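Local coordinates for Sel1 repeat family protein (Pseudomonas aeruginosa, PDB 6LCH), which probably acts as an immunity protein of the type VI secretion system, neutralising the effector PldB through a Sel1-repeat scaffold, at residues W43-I46 against V47-S51; S51-E55 against R56-K60. All coordinates share one frame; numbering follows the deposited sequence.

Running from the N terminus, the chain first builds helix 22-34, then enters helix 43-55, whose opening turns make up contact 1 (43-46 with 47-51). Contact 2 (51-55 with 56-60) takes over at Ser-51, the residue common to both, and follows the chain round the bend into helix 59-70. Neither contact closes a long loop, and they neither nest nor cross: they succeed one another along the chain, their centres about 11 Å apart. Contact 1 shapes the side of helix 43-55 that packs between helices 22-34 and 59-70; contact 2 forms the turn joining two antiparallel helices and ties it back to helix 22-34.

Contact 1 of 2, residues W43-I46 against V47-S51; sequences WPRI and VGLYS
Ile-46 and Tyr-50, one helical turn apart, lie side by side and point the same way. A chi1 of -67° sets CG1 of the isoleucine beside the backbone N, which leaves CG2 anti to that N, beside the carbonyl carbon and 3.8 Å from CE2 of Tyr-50. The other branch turns back to the preceding helical turn: CD1 of Ile-46 lies 3.5 Å above one face of the Trp-43 indole, offset toward its rim. A beta-branched residue suits this place because its two arms can each meet a different aromatic ring. Farther round, CG of Arg-45 meets CD1 of Leu-49 at 3.9 Å, the two chains crossing at a slant; the extended aliphatic stem of the arginine thus packs on leucine while its charged end reaches on toward Glu-30, a long, weak ion pair. Helix 43-55 belongs to an all-helical protein of the Sel1 repeat family, akin to TPR proteins, and runs antiparallel to helix 59-70, packing between it and helix 22-34. The ring of Tyr-50 reaches Tyr-28 and Ala-31, and its hydroxyl is hydrogen-bonded to Asn-64. Regular i to i+4 bonds hold the turns, such as Val-47 N to Trp-43 O (2.9 Å). Val-47 O accepts twice, from the N and OG of Ser-51 on opposite faces of its plane; the OG bond, 2.7 Å long, satisfies the serine hydroxyl within the helix.

Contact 2 of 2, residues S51-E55 against R56-K60; sequences SKAAE and RGHWK
The last turn of helix 43-55 closes in a Schellman motif, with His-58 N bonded to Ala-53 O at 3.0 Å and Gly-57 N to Ala-54 O at 3.1 Å, the latter donor standing well above the carbonyl plane. Gly-57 makes the reversal with a positive phi of 100°, where a CB would press on the preceding carbonyl oxygen. Beyond it, the methyl of Ala-53 and CB of His-58 meet at 3.9 Å, and that histidine CB also sits 3.2 Å from Ala-53 O; alanine is small enough to let the bend fold close, and it packs on Ala-61 as well. With CG anti to its backbone N (chi1 -160°), the imidazole turns from the ending helix toward the next one. There His-58 acts as N-cap of helix 59-70: ND1 takes the N-H of Ala-61, NE2 is hydrogen-bonded to Asp-25, and the ring stacks on Tyr-28. Arg-56 sends CG past Lys-52 O at 3.9 Å, then bends at chi3, and its NE forms a salt bridge with Asp-21; its backbone N makes two weak bonds, to Lys-52 O and Ala-53 O. Since ND1 must accept from the backbone, the proton of the ring probably sits on NE2, facing Asp-25, so one neutral imidazole could cap helix 59-70 and at the same time hold the turn to helix 22-34.

Contact 1 of 2, residues W43-I46 against V47-S51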
loop_
_atom_site.group_PDB
_atom_site.type_symbol
_atom_site.label_atom_id
_atom_site.label_comp_id
_atom_site.label_asym_id
_atom_site.label_seq_id
_atom_site.Cartn_x
_atom_site.Cartn_y
_atom_site.Cartn_z
ATOM N N TRP A 43 21.396 8.412 10.786
ATOM C CA TRP A 43 20.090 8.525 11.428
ATOM C C TRP A 43 19.861 9.857 12.133
ATOM O O TRP A 43 18.751 10.404 11.998
ATOM C CB TRP A 43 19.886 7.345 12.384
ATOM C CG TRP A 43 19.676 6.078 11.640
ATOM C CD1 TRP A 43 20.506 5.005 11.605
ATOM C CD2 TRP A 43 18.570 5.763 10.786
ATOM N NE1 TRP A 43 19.981 4.030 10.792
ATOM C CE2 TRP A 43 18.792 4.472 10.277
ATOM C CE3 TRP A 43 17.409 6.447 10.410
ATOM C CZ2 TRP A 43 17.900 3.846 9.413
ATOM C CZ3 TRP A 43 16.521 5.824 9.551
ATOM C CH2 TRP A 43 16.772 4.537 9.063
ATOM N N PRO A 44 20.810 10.422 12.894
ATOM C CA PRO A 44 20.582 11.777 13.425
ATOM C C PRO A 44 20.239 12.788 12.346
ATOM O O PRO A 44 19.378 13.653 12.561
ATOM C CB PRO A 44 21.909 12.105 14.122
ATOM C CG PRO A 44 22.444 10.780 14.526
ATOM C CD PRO A 44 22.064 9.844 13.414
ATOM N N ARG A 45 20.876 12.692 11.177
ATOM C CA ARG A 45 20.540 13.603 10.088
ATOM C C ARG A 45 19.169 13.288 9.501
ATOM O O ARG A 45 18.388 14.203 9.216
ATOM C CB ARG A 45 21.610 13.548 9.003
ATOM C CG ARG A 45 21.255 14.347 7.764
ATOM C CD ARG A 45 22.408 14.378 6.779
ATOM N NE ARG A 45 22.311 15.507 5.855
ATOM C CZ ARG A 45 22.554 16.772 6.185
ATOM N NH1 ARG A 45 22.923 17.085 7.421
ATOM N NH2 ARG A 45 22.436 17.729 5.272
ATOM N N ILE A 46 18.866 12.002 9.301
ATOM C CA ILE A 46 17.566 11.618 8.755
ATOM C C ILE A 46 16.448 12.153 9.640
ATOM O O ILE A 46 15.473 12.736 9.154
ATOM C CB ILE A 46 17.481 10.090 8.595
ATOM C CG1 ILE A 46 18.456 9.610 7.521
ATOM C CG2 ILE A 46 16.068 9.658 8.248
ATOM C CD1 ILE A 46 18.650 8.116 7.518
ATOM N N VAL A 47 16.582 11.972 10.956
ATOM C CA VAL A 47 15.580 12.471 11.894
ATOM C C VAL A 47 15.489 13.990 11.815
ATOM O O VAL A 47 14.393 14.563 11.832
ATOM C CB VAL A 47 15.901 11.997 13.325
ATOM C CG1 VAL A 47 15.032 12.729 14.342
ATOM C CG2 VAL A 47 15.722 10.488 13.449
ATOM N N GLY A 48 16.638 14.663 11.715
ATOM C CA GLY A 48 16.627 16.115 11.627
ATOM C C GLY A 48 15.816 16.618 10.449
ATOM O O GLY A 48 14.919 17.448 10.606
ATOM N N LEU A 49 16.107 16.100 9.254
ATOM C CA LEU A 49 15.377 16.512 8.060
ATOM C C LEU A 49 13.892 16.201 8.185
ATOM O O LEU A 49 13.043 17.076 7.968
ATOM C CB LEU A 49 15.962 15.822 6.830
ATOM C CG LEU A 49 17.393 16.214 6.475
ATOM C CD1 LEU A 49 18.054 15.102 5.686
ATOM C CD2 LEU A 49 17.398 17.514 5.691
ATOM N N TYR A 50 13.563 14.951 8.528
ATOM C CA TYR A 50 12.169 14.554 8.696
ATOM C C TYR A 50 11.440 15.478 9.662
ATOM O O TYR A 50 10.339 15.958 9.369
ATOM C CB TYR A 50 12.095 13.109 9.193
ATOM C CG TYR A 50 12.043 12.061 8.105
ATOM C CD1 TYR A 50 11.645 12.383 6.813
ATOM C CD2 TYR A 50 12.380 10.740 8.379
ATOM C CE1 TYR A 50 11.594 11.420 5.821
ATOM C CE2 TYR A 50 12.332 9.773 7.398
ATOM C CZ TYR A 50 11.936 10.114 6.122
ATOM O OH TYR A 50 11.894 9.146 5.144
ATOM N N SER A 51 12.038 15.725 10.832
ATOM C CA SER A 51 11.379 16.558 11.833
ATOM C C SER A 51 11.227 17.990 11.341
ATOM O O SER A 51 10.163 18.600 11.503
ATOM C CB SER A 51 12.155 16.517 13.147
ATOM O OG SER A 51 12.430 15.180 13.529
#

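Contact 2 of 2, residues S51-E55 against R56-K60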
loop_
_atom_site.group_PDB
_atom_site.type_symbol
_atom_site.label_atom_id
_atom_site.label_comp_id
_atom_site.label_asym_id
_atom_site.label_seq_id
_atom_site.Cartn_x
_atom_site.Cartn_y
_atom_site.Cartn_z
ATOM N N SER A 51 12.038 15.725 10.832
ATOM C CA SER A 51 11.379 16.558 11.833
ATOM C C SER A 51 11.227 17.990 11.341
ATOM O O SER A 51 10.163 18.600 11.503
ATOM C CB SER A 51 12.155 16.517 13.147
ATOM O OG SER A 51 12.430 15.180 13.529
ATOM N N LYS A 52 12.286 18.540 10.739
ATOM C CA LYS A 52 12.209 19.874 10.154
ATOM C C LYS A 52 11.054 19.974 9.166
ATOM O O LYS A 52 10.300 20.954 9.171
ATOM C CB LYS A 52 13.530 20.218 9.462
ATOM C CG LYS A 52 14.623 20.741 10.384
ATOM C CD LYS A 52 15.910 21.028 9.608
ATOM C CE LYS A 52 16.726 19.760 9.369
ATOM N NZ LYS A 52 17.889 19.967 8.453
ATOM N N ALA A 53 10.894 18.960 8.314
ATOM C CA ALA A 53 9.773 18.959 7.387
ATOM C C ALA A 53 8.449 18.823 8.131
ATOM O O ALA A 53 7.458 19.466 7.766
ATOM C CB ALA A 53 9.944 17.837 6.365
ATOM N N ALA A 54 8.424 18.003 9.186
ATOM C CA ALA A 54 7.185 17.780 9.931
ATOM C C ALA A 54 6.714 19.051 10.623
ATOM O O ALA A 54 5.509 19.310 10.705
ATOM C CB ALA A 54 7.385 16.663 10.954
ATOM N N GLU A 55 7.649 19.849 11.145
ATOM C CA GLU A 55 7.285 21.097 11.804
ATOM C C GLU A 55 6.742 22.128 10.828
ATOM O O GLU A 55 6.042 23.052 11.251
ATOM C CB GLU A 55 8.485 21.693 12.548
ATOM C CG GLU A 55 9.190 20.762 13.518
ATOM C CD GLU A 55 8.246 19.839 14.259
ATOM O OE1 GLU A 55 8.489 18.613 14.241
ATOM O OE2 GLU A 55 7.271 20.332 14.868
ATOM N N ARG A 56 7.065 22.010 9.542
ATOM C CA ARG A 56 6.494 22.898 8.540
ATOM C C ARG A 56 5.183 22.370 7.974
ATOM O O ARG A 56 4.603 23.014 7.095
ATOM C CB ARG A 56 7.494 23.136 7.402
ATOM C CG ARG A 56 8.596 24.107 7.753
ATOM C CD ARG A 56 9.402 24.514 6.532
ATOM N NE ARG A 56 8.717 25.461 5.653
ATOM C CZ ARG A 56 8.633 26.770 5.879
ATOM N NH1 ARG A 56 9.181 27.298 6.964
ATOM N NH2 ARG A 56 8.003 27.553 5.017
ATOM N N GLY A 57 4.710 21.223 8.453
ATOM C CA GLY A 57 3.433 20.675 8.044
ATOM C C GLY A 57 3.482 19.574 7.006
ATOM O O GLY A 57 2.423 19.173 6.508
ATOM N N HIS A 58 4.665 19.077 6.659
ATOM C CA HIS A 58 4.778 18.046 5.635
ATOM C C HIS A 58 4.215 16.731 6.160
ATOM O O HIS A 58 4.716 16.191 7.151
ATOM C CB HIS A 58 6.238 17.879 5.221
ATOM C CG HIS A 58 6.411 17.219 3.890
ATOM N ND1 HIS A 58 6.345 15.852 3.724
ATOM C CD2 HIS A 58 6.640 17.739 2.661
ATOM C CE1 HIS A 58 6.535 15.558 2.448
ATOM N NE2 HIS A 58 6.714 16.685 1.783
ATOM N N TRP A 59 3.183 16.203 5.497
ATOM C CA TRP A 59 2.466 15.080 6.093
ATOM C C TRP A 59 3.121 13.733 5.802
ATOM O O TRP A 59 3.032 12.820 6.632
ATOM C CB TRP A 59 0.991 15.098 5.668
ATOM C CG TRP A 59 0.706 14.759 4.243
ATOM C CD1 TRP A 59 0.584 15.630 3.200
ATOM C CD2 TRP A 59 0.478 13.451 3.703
ATOM N NE1 TRP A 59 0.306 14.945 2.043
ATOM C CE2 TRP A 59 0.237 13.604 2.324
ATOM C CE3 TRP A 59 0.464 12.164 4.253
ATOM C CZ2 TRP A 59 -0.023 12.519 1.487
ATOM C CZ3 TRP A 59 0.211 11.088 3.419
ATOM C CH2 TRP A 59 -0.031 11.272 2.052
ATOM N N LYS A 60 3.797 13.581 4.665
ATOM C CA LYS A 60 4.531 12.340 4.438
ATOM C C LYS A 60 5.745 12.251 5.353
ATOM O O LYS A 60 6.101 11.164 5.821
ATOM C CB LYS A 60 4.939 12.225 2.973
ATOM C CG LYS A 60 3.785 11.857 2.065
ATOM C CD LYS A 60 3.981 12.399 0.667
ATOM C CE LYS A 60 2.951 11.822 -0.286
ATOM N NZ LYS A 60 3.248 10.402 -0.622
#